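Tight junction protein ZO-3 (Homo sapiens, PDB 3KFV) links tight-junction membrane proteins such as claudins and occludin to the actin cytoskeleton as a MAGUK scaffold, represented here by its SH3 and guanylate kinase-like part. Local coordinates at residues T163-D168 and E282-I287; Q160-T163 and Q169-I172; I270-N273 and T278-Q281; T190-A195 and V216-I221. All blocks are in the same frame, centred on the assembly; numbering follows the deposited sequence.

Interaction 1. Residues T163-D168 and E282-I287; sequences TAEMPD and ELKAII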
# COMPACT_ATOMS: atom_id res chain seq x y z
N THR A 163 13.25 15.43 3.09
CA THR A 163 14.64 15.08 3.38
C THR A 163 15.48 16.33 3.68
O THR A 163 16.44 16.27 4.44
CB THR A 163 15.28 14.29 2.23
OG1 THR A 163 14.96 14.92 0.98
CG2 THR A 163 14.75 12.87 2.21
N ALA A 164 15.10 17.45 3.08
CA ALA A 164 15.83 18.69 3.27
C ALA A 164 15.58 19.23 4.67
O ALA A 164 16.46 19.83 5.29
CB ALA A 164 15.40 19.71 2.23
N GLU A 165 14.37 19.00 5.17
CA GLU A 165 13.97 19.52 6.47
C GLU A 165 14.37 18.56 7.58
O GLU A 165 14.63 18.97 8.71
CB GLU A 165 12.46 19.76 6.48
CG GLU A 165 11.91 20.34 7.76
CD GLU A 165 10.42 20.59 7.69
OE1 GLU A 165 9.85 20.55 6.57
OE2 GLU A 165 9.80 20.85 8.74
N MSE A 166 14.43 17.27 7.25
CA MSE A 166 14.63 16.22 8.24
C MSE A 166 15.45 15.05 7.71
O MSE A 166 14.94 13.94 7.59
CB MSE A 166 13.28 15.72 8.75
CG MSE A 166 12.44 16.79 9.43
SE MSE A 166 10.56 16.27 9.67
CE MSE A 166 9.98 16.28 7.80
N PRO A 167 16.74 15.29 7.43
CA PRO A 167 17.65 14.29 6.85
C PRO A 167 17.77 13.06 7.73
O PRO A 167 18.22 12.01 7.27
CB PRO A 167 18.99 15.02 6.82
CG PRO A 167 18.68 16.46 6.98
CD PRO A 167 17.45 16.52 7.80
N ASP A 168 17.39 13.18 8.99
CA ASP A 168 17.62 12.11 9.96
C ASP A 168 16.45 11.14 10.04
O ASP A 168 16.54 10.10 10.70
CB ASP A 168 17.94 12.69 11.36
CG ASP A 168 16.83 13.62 11.88
OD1 ASP A 168 16.46 14.60 11.18
OD2 ASP A 168 16.36 13.37 13.02
N GLU A 282 -0.23 18.97 6.70
CA GLU A 282 -1.06 17.78 6.81
C GLU A 282 -0.27 16.52 6.46
O GLU A 282 -0.40 15.49 7.12
CB GLU A 282 -2.32 17.90 5.95
CG GLU A 282 -3.52 18.43 6.72
CD GLU A 282 -4.56 19.14 5.85
OE1 GLU A 282 -4.96 18.58 4.80
OE2 GLU A 282 -5.00 20.25 6.23
N LEU A 283 0.56 16.61 5.42
CA LEU A 283 1.39 15.48 5.04
C LEU A 283 2.19 15.00 6.24
O LEU A 283 2.07 13.85 6.66
CB LEU A 283 2.33 15.83 3.89
CG LEU A 283 3.34 14.77 3.46
CD1 LEU A 283 2.68 13.41 3.21
CD2 LEU A 283 4.12 15.22 2.23
N LYS A 284 2.99 15.90 6.81
CA LYS A 284 3.90 15.54 7.90
C LYS A 284 3.17 14.93 9.09
O LYS A 284 3.65 13.99 9.71
CB LYS A 284 4.73 16.75 8.33
CG LYS A 284 5.89 17.06 7.41
CD LYS A 284 6.81 18.11 8.02
CE LYS A 284 6.13 19.46 8.12
NZ LYS A 284 6.97 20.45 8.84
N ALA A 285 1.99 15.47 9.39
CA ALA A 285 1.18 14.97 10.49
C ALA A 285 0.65 13.56 10.19
O ALA A 285 0.60 12.69 11.06
CB ALA A 285 0.03 15.93 10.77
N ILE A 286 0.27 13.34 8.93
CA ILE A 286 -0.26 12.06 8.51
C ILE A 286 0.79 10.94 8.55
O ILE A 286 0.48 9.80 8.87
CB ILE A 286 -0.90 12.16 7.12
CG1 ILE A 286 -2.26 12.85 7.22
CG2 ILE A 286 -1.03 10.78 6.48
CD1 ILE A 286 -2.92 13.10 5.89
N ILE A 287 2.04 11.27 8.24
CA ILE A 287 3.10 10.28 8.30
C ILE A 287 3.38 9.85 9.75
O ILE A 287 3.46 8.67 10.05
CB ILE A 287 4.39 10.80 7.67
CG1 ILE A 287 4.18 11.10 6.19
CG2 ILE A 287 5.52 9.79 7.85
CD1 ILE A 287 5.40 11.72 5.51

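Interaction 2. Residues Q160-T163 and Q169-I172; sequences QKLT and QFEI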
# COMPACT_ATOMS: atom_id res chain seq x y z
N GLN A 160 11.58 16.09 -1.64
CA GLN A 160 12.74 16.95 -1.46
C GLN A 160 12.62 17.74 -0.17
O GLN A 160 13.56 17.83 0.61
CB GLN A 160 12.91 17.91 -2.65
N LYS A 161 11.44 18.31 0.06
CA LYS A 161 11.20 19.10 1.26
C LYS A 161 11.35 18.28 2.54
O LYS A 161 11.84 18.79 3.55
CB LYS A 161 9.82 19.77 1.21
CG LYS A 161 9.73 20.96 0.27
CD LYS A 161 8.67 21.94 0.75
CE LYS A 161 8.70 23.24 -0.06
NZ LYS A 161 10.06 23.85 -0.06
N LEU A 162 10.93 17.02 2.48
CA LEU A 162 11.01 16.14 3.65
C LEU A 162 12.44 15.84 4.06
O LEU A 162 12.80 15.95 5.24
CB LEU A 162 10.27 14.83 3.39
CG LEU A 162 8.75 14.91 3.47
CD1 LEU A 162 8.13 13.60 3.03
CD2 LEU A 162 8.31 15.30 4.88
N THR A 163 13.25 15.43 3.09
CA THR A 163 14.64 15.08 3.38
C THR A 163 15.48 16.33 3.68
O THR A 163 16.44 16.27 4.44
CB THR A 163 15.28 14.29 2.23
OG1 THR A 163 14.96 14.92 0.98
CG2 THR A 163 14.75 12.87 2.21
N GLN A 169 15.36 11.48 9.36
CA GLN A 169 14.14 10.68 9.43
C GLN A 169 13.64 10.27 8.06
O GLN A 169 12.69 9.50 7.96
CB GLN A 169 13.04 11.47 10.12
CG GLN A 169 13.52 12.23 11.32
CD GLN A 169 12.46 12.31 12.38
OE1 GLN A 169 11.68 11.36 12.56
NE2 GLN A 169 12.42 13.43 13.09
N PHE A 170 14.28 10.78 7.02
CA PHE A 170 13.84 10.54 5.65
C PHE A 170 15.02 10.40 4.71
O PHE A 170 16.01 11.12 4.82
CB PHE A 170 12.95 11.69 5.15
CG PHE A 170 11.64 11.81 5.88
CD1 PHE A 170 10.58 11.00 5.54
CD2 PHE A 170 11.47 12.74 6.88
CE1 PHE A 170 9.36 11.11 6.20
CE2 PHE A 170 10.27 12.86 7.54
CZ PHE A 170 9.21 12.05 7.20
N GLU A 171 14.91 9.46 3.78
CA GLU A 171 15.85 9.36 2.68
C GLU A 171 15.06 8.93 1.46
O GLU A 171 14.20 8.06 1.56
CB GLU A 171 16.96 8.36 2.97
CG GLU A 171 17.98 8.27 1.85
CD GLU A 171 19.15 7.34 2.16
OE1 GLU A 171 19.70 6.75 1.20
OE2 GLU A 171 19.51 7.21 3.35
N ILE A 172 15.35 9.53 0.32
CA ILE A 172 14.72 9.11 -0.92
C ILE A 172 15.30 7.77 -1.38
O ILE A 172 16.52 7.63 -1.49
CB ILE A 172 14.89 10.15 -2.03
CG1 ILE A 172 14.05 11.39 -1.72
CG2 ILE A 172 14.48 9.57 -3.37
CD1 ILE A 172 14.23 12.50 -2.72

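Interaction 3. Residues I270-N273 and T278-Q281; sequences IPLN and TWYQ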
# COMPACT_ATOMS: atom_id res chain seq x y z
N ILE A 270 -4.93 14.08 0.16
CA ILE A 270 -4.80 15.45 0.65
C ILE A 270 -5.04 16.41 -0.49
O ILE A 270 -4.38 16.31 -1.53
CB ILE A 270 -3.39 15.71 1.24
CG1 ILE A 270 -3.17 14.87 2.50
CG2 ILE A 270 -3.20 17.19 1.54
CD1 ILE A 270 -1.80 15.03 3.12
N PRO A 271 -5.98 17.34 -0.31
CA PRO A 271 -6.34 18.31 -1.35
C PRO A 271 -5.27 19.37 -1.52
O PRO A 271 -4.91 20.04 -0.54
CB PRO A 271 -7.62 18.96 -0.79
CG PRO A 271 -8.04 18.13 0.37
CD PRO A 271 -6.79 17.51 0.90
N LEU A 272 -4.76 19.52 -2.74
CA LEU A 272 -3.92 20.66 -3.07
C LEU A 272 -4.85 21.83 -3.33
O LEU A 272 -5.55 21.86 -4.35
CB LEU A 272 -3.08 20.37 -4.31
CG LEU A 272 -2.09 19.20 -4.28
CD1 LEU A 272 -1.46 19.03 -5.64
CD2 LEU A 272 -1.03 19.40 -3.21
N ASN A 273 -4.89 22.78 -2.41
CA ASN A 273 -5.83 23.89 -2.51
C ASN A 273 -5.14 25.24 -2.39
O ASN A 273 -5.50 26.05 -1.53
CB ASN A 273 -6.93 23.75 -1.46
N THR A 278 0.04 24.31 3.61
CA THR A 278 -0.96 23.51 4.30
C THR A 278 -0.89 22.01 3.96
O THR A 278 -0.81 21.18 4.86
CB THR A 278 -2.39 24.09 4.10
OG1 THR A 278 -2.52 25.28 4.90
CG2 THR A 278 -3.45 23.10 4.53
N TRP A 279 -0.90 21.67 2.67
CA TRP A 279 -0.85 20.26 2.27
C TRP A 279 0.41 19.57 2.79
O TRP A 279 0.39 18.39 3.11
CB TRP A 279 -0.93 20.11 0.75
CG TRP A 279 0.24 20.68 0.00
CD1 TRP A 279 0.32 21.91 -0.58
CD2 TRP A 279 1.50 20.04 -0.26
NE1 TRP A 279 1.55 22.07 -1.19
CE2 TRP A 279 2.29 20.94 -1.00
CE3 TRP A 279 2.03 18.78 0.07
CZ2 TRP A 279 3.58 20.63 -1.43
CZ3 TRP A 279 3.32 18.48 -0.35
CH2 TRP A 279 4.08 19.40 -1.09
N TYR A 280 1.50 20.33 2.86
CA TYR A 280 2.76 19.82 3.37
C TYR A 280 2.68 19.58 4.87
O TYR A 280 3.25 18.62 5.38
CB TYR A 280 3.89 20.80 3.04
CG TYR A 280 5.25 20.31 3.46
CD1 TYR A 280 5.88 19.29 2.76
CD2 TYR A 280 5.91 20.86 4.56
CE1 TYR A 280 7.12 18.83 3.14
CE2 TYR A 280 7.15 20.41 4.95
CZ TYR A 280 7.75 19.39 4.23
OH TYR A 280 8.99 18.93 4.61
N GLN A 281 1.98 20.47 5.57
CA GLN A 281 1.76 20.33 7.01
C GLN A 281 0.94 19.07 7.31
O GLN A 281 1.38 18.20 8.08
CB GLN A 281 1.04 21.56 7.57
CG GLN A 281 1.87 22.84 7.54
CD GLN A 281 3.09 22.78 8.45
OE1 GLN A 281 4.23 22.78 7.98
NE2 GLN A 281 2.85 22.73 9.75

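Interaction 4. Residues T190-A195 and V216-I221; sequences TVRVIA and VQYYPI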
# COMPACT_ATOMS: atom_id res chain seq x y z
N THR A 190 16.77 -1.87 -1.39
CA THR A 190 16.99 -0.44 -1.29
C THR A 190 16.19 0.10 -0.11
O THR A 190 16.72 0.84 0.72
CB THR A 190 16.59 0.31 -2.56
OG1 THR A 190 17.50 -0.03 -3.61
CG2 THR A 190 16.65 1.80 -2.34
N VAL A 191 14.92 -0.31 -0.05
CA VAL A 191 14.02 0.13 1.01
C VAL A 191 14.46 -0.42 2.36
O VAL A 191 14.52 0.31 3.35
CB VAL A 191 12.57 -0.31 0.73
CG1 VAL A 191 11.62 0.24 1.78
CG2 VAL A 191 12.14 0.15 -0.66
N ARG A 192 14.80 -1.71 2.39
CA ARG A 192 15.29 -2.34 3.61
C ARG A 192 16.51 -1.62 4.21
O ARG A 192 16.58 -1.38 5.41
CB ARG A 192 15.66 -3.80 3.35
CG ARG A 192 15.66 -4.67 4.59
CD ARG A 192 16.48 -5.93 4.39
NE ARG A 192 16.57 -6.32 2.99
CZ ARG A 192 15.73 -7.15 2.37
NH1 ARG A 192 14.71 -7.69 3.04
NH2 ARG A 192 15.91 -7.45 1.09
N VAL A 193 17.47 -1.27 3.36
CA VAL A 193 18.68 -0.61 3.83
C VAL A 193 18.34 0.72 4.52
O VAL A 193 18.94 1.05 5.55
CB VAL A 193 19.72 -0.42 2.69
CG1 VAL A 193 20.59 0.79 2.94
CG2 VAL A 193 20.56 -1.67 2.55
N ILE A 194 17.38 1.46 3.96
CA ILE A 194 16.98 2.76 4.50
C ILE A 194 16.21 2.62 5.82
O ILE A 194 16.39 3.42 6.74
CB ILE A 194 16.11 3.55 3.51
CG1 ILE A 194 16.98 4.11 2.38
CG2 ILE A 194 15.37 4.67 4.21
CD1 ILE A 194 16.18 4.53 1.15
N ALA A 195 15.34 1.62 5.90
CA ALA A 195 14.61 1.37 7.14
C ALA A 195 15.54 0.92 8.27
O ALA A 195 15.23 1.07 9.45
CB ALA A 195 13.51 0.35 6.91
N VAL A 216 4.68 -8.14 0.97
CA VAL A 216 5.78 -8.53 1.86
C VAL A 216 5.66 -7.83 3.21
O VAL A 216 6.54 -7.96 4.05
CB VAL A 216 7.17 -8.24 1.25
CG1 VAL A 216 7.33 -9.00 -0.06
CG2 VAL A 216 7.37 -6.75 1.05
N GLN A 217 4.58 -7.08 3.40
CA GLN A 217 4.24 -6.53 4.72
C GLN A 217 5.15 -5.39 5.19
O GLN A 217 5.36 -5.19 6.38
CB GLN A 217 4.18 -7.66 5.75
CG GLN A 217 3.16 -8.72 5.40
CD GLN A 217 2.90 -9.70 6.52
OE1 GLN A 217 1.84 -9.65 7.16
NE2 GLN A 217 3.87 -10.58 6.78
N TYR A 218 5.66 -4.63 4.23
CA TYR A 218 6.32 -3.37 4.51
C TYR A 218 5.26 -2.29 4.66
O TYR A 218 5.51 -1.23 5.22
CB TYR A 218 7.27 -3.01 3.37
CG TYR A 218 8.65 -3.60 3.54
CD1 TYR A 218 9.77 -2.80 3.52
CD2 TYR A 218 8.82 -4.96 3.75
CE1 TYR A 218 11.04 -3.33 3.69
CE2 TYR A 218 10.08 -5.51 3.92
CZ TYR A 218 11.19 -4.69 3.89
OH TYR A 218 12.45 -5.22 4.05
N TYR A 219 4.07 -2.58 4.14
CA TYR A 219 2.89 -1.72 4.25
C TYR A 219 3.20 -0.24 4.25
O TYR A 219 3.12 0.42 5.29
CB TYR A 219 2.07 -2.07 5.50
CG TYR A 219 1.41 -3.43 5.41
CD1 TYR A 219 0.43 -3.69 4.46
CD2 TYR A 219 1.78 -4.45 6.27
CE1 TYR A 219 -0.16 -4.93 4.37
CE2 TYR A 219 1.18 -5.69 6.19
CZ TYR A 219 0.21 -5.92 5.24
OH TYR A 219 -0.37 -7.16 5.18
N PRO A 220 3.52 0.30 3.06
CA PRO A 220 3.89 1.72 2.97
C PRO A 220 2.75 2.57 3.48
O PRO A 220 1.61 2.10 3.52
CB PRO A 220 4.05 1.95 1.46
CG PRO A 220 4.04 0.61 0.83
CD PRO A 220 3.31 -0.31 1.74
N ILE A 221 3.05 3.80 3.88
CA ILE A 221 2.01 4.79 4.04
C ILE A 221 1.84 5.42 2.66
O ILE A 221 2.80 5.94 2.09
CB ILE A 221 2.40 5.86 5.08
CG1 ILE A 221 2.57 5.21 6.46
CG2 ILE A 221 1.36 6.97 5.13
CD1 ILE A 221 3.20 6.12 7.49

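Interaction 1. Residues T163-D168 and E282-I287
The one flat group that carries this contact is the carboxylate of Glu165, whose OE2 Lys284 NZ approaches on the syn side, 19° out of the carboxylate plane. At 2.9 Å from Lys284 NZ to Glu165 OE2 the pair is a hydrogen-bonded salt bridge. The two side chains reach it from opposite directions. Glu165 stays extended, with CG anti to the backbone N (chi1 -179°), and reaches across from the last turn of helix 155-165. Lys284 runs out from helix 278-290 and then kinks at chi3 (-67°), which bends CE and NZ round to the acid. The other carboxylate oxygen, OE1, is hydrogen-bonded to the hydroxyl of Tyr280, one turn before Lys284, so helix 278-290 grips both oxygens and limits rotation of the group. Both helices belong to the alpha/beta fold of the guanylate kinase-like domain and pack on the same face of its parallel sheet, and the bridge spans them at the protein surface. Beside it the apolar part of the lysine is used as well. Met166, a selenomethionine, is the first residue to leave the helix, and its CE methyl rests 3.7 Å from Lys284 CD and 4.2 Å from Lys284 CG, the two chains running at a slant to each other. On the sheet-facing side, Leu162 also touches Lys284, while Leu283 and Ile287 of the same helix pack on Ala158 and Leu162 of helix 155-165, respectively.

Interaction 2. Residues Q160-T163 and Q169-I172
Leu162 and Phe170 each turn CG anti to their own carbonyl carbon (chi1 -77° and -66°), and these torsions lay the leucine across one face of the phenyl ring. Leu162 CB stands over that face, 4.3 Å from the ring centroid in a CH-pi contact, while its CD2 methyl extends along the same face to 4.1 Å from Phe170 CZ. The backbone of the helix joins in too, Leu162 O lying 3.8 Å from Phe170 CD2. Thr163 meets the strand with its methyl: CG2 is 3.4 Å from Phe170 O and 3.6 Å from Phe170 CB, and the same methyl also faces Glu171 CA and the CG1 of Ile172, the latter 4.3 Å from Thr163 CG2. The threonine hydroxyl is occupied inside the helix, hydrogen-bonded to Met159 O. Phe170 is further enclosed by Leu202 and by the ring of His200, while Glu171 directs its carboxylate to a salt bridge with Lys197. With strand 148-151 before it and the parallel strand 170-172 after it, helix 155-165 forms the connection of a beta-alpha-beta crossover, packed here onto the edge strand of the guanylate kinase-like sheet.

Interaction 3. Residues I270-N273 and T278-Q281
Trp279 meets strand 268-272 through packing, with no hydrogen bond between the two segments. The CH-pi contact comes from Leu272, whose CD2 methyl sits over one face of the indole, 3.8 Å from the centroid of the five-membered ring and 16° off its normal. Its closest ring atom is CG, 3.7 Å from Leu272 CD2. On the opposite face Tyr280 CB lies 4.0 Å above the Trp279 plane, so the indole is held between a methyl from the strand and a methylene from its own helix. Strand 268-272 is the edge of the parallel sheet, and with the short turn after it and helix 278-290 it makes a beta-alpha unit of the guanylate kinase-like domain. Trp279 stands in the first turn of that helix. Its CG takes the position between the backbone N and the carbonyl carbon (chi1 66°), which swings the ring toward Leu272. Aliphatic packing is supplied by Ile270, two residues earlier on the strand. Its CG2 branch touches Trp279 CB at 3.8 Å, and its CD1 lies 4.0 Å from Trp279 O, the two side chains crossing at about a right angle. CG2 reaches the helix because it is anti to the backbone N of Ile270, while CG1 carries CD1 toward Leu283 and Ile286. Farther out, Phe225 of the neighbouring strand 221-227 meets the indole edge-to-face. Leu236 and Leu240 of helix 230-240 also pack on Trp279, and Ile157 and Ala158 of helix 155-165 touch it as well.

Interaction 4. Residues T190-A195 and V216-I221
The phenolic oxygen of Tyr218 is set against the side chain of Arg192, with Arg192 CG 3.3 Å, Arg192 CB 3.6 Å and Arg192 NH1 3.5 Å from Tyr218 OH. The contact belongs to the guanylate kinase-like domain, where helix 188-196 packs beside the loop that leads from helix 207-215 into strand 221-227. That loop begins with a Schellman motif: Gln217 takes positive phi as helix 207-215 ends, and Tyr218 follows directly, with its side chain directed at helix 188-196. The tyrosine places CG anti to its carbonyl carbon (chi1 -87°), which points the ring at that helix and brings its hydroxyl up to the arginine. Val216 O lies in the ring plane at its edge, and the backbone N of Arg192 is also near an edge. Arg192 starts out with CG anti to the backbone N (chi1 -158°), an orientation that takes the aliphatic stem past the hydroxyl before the chain bends at chi3. Its guanidinium plane is turned 84° from the tyrosine ring, which excludes a parallel stack. The firm polar partner of the arginine is Asp189, whose OD1 forms a salt bridge with NE and would help fix the head group. On the inner side Tyr218 packs on Leu213 and Pro147, and Val191 touches Pro147 as well as Ala201 and Leu203 of strand 200-203. The CG1 branch of Val191 slides past the tyrosine at an oblique approach, 4.0 Å from Tyr218 CD1 and 4.1 Å from Tyr218 CE1.

All four contacts lie in the guanylate kinase-like domain and are built round its five-stranded parallel sheet. Interactions 1 and 2 share Thr163 and helix 155-165, their centres about 7 Å apart, and Ile287 packs on both Leu162 and Phe170. Interaction 3 uses helix 278-290 as interaction 1 does, about 13 Å from it between centres, and the Tyr280 hydroxyl joins them. Interaction 4, on helix 188-196, is about 25 Å from interaction 3, centre to centre. Along the chain, interaction 2 closes first, then 4, then 3, while interaction 1 spans all that lies between helices 155-165 and 278-290. Edge strands 170-172 and 268-272 are thus tied to helices sharing one sheet face.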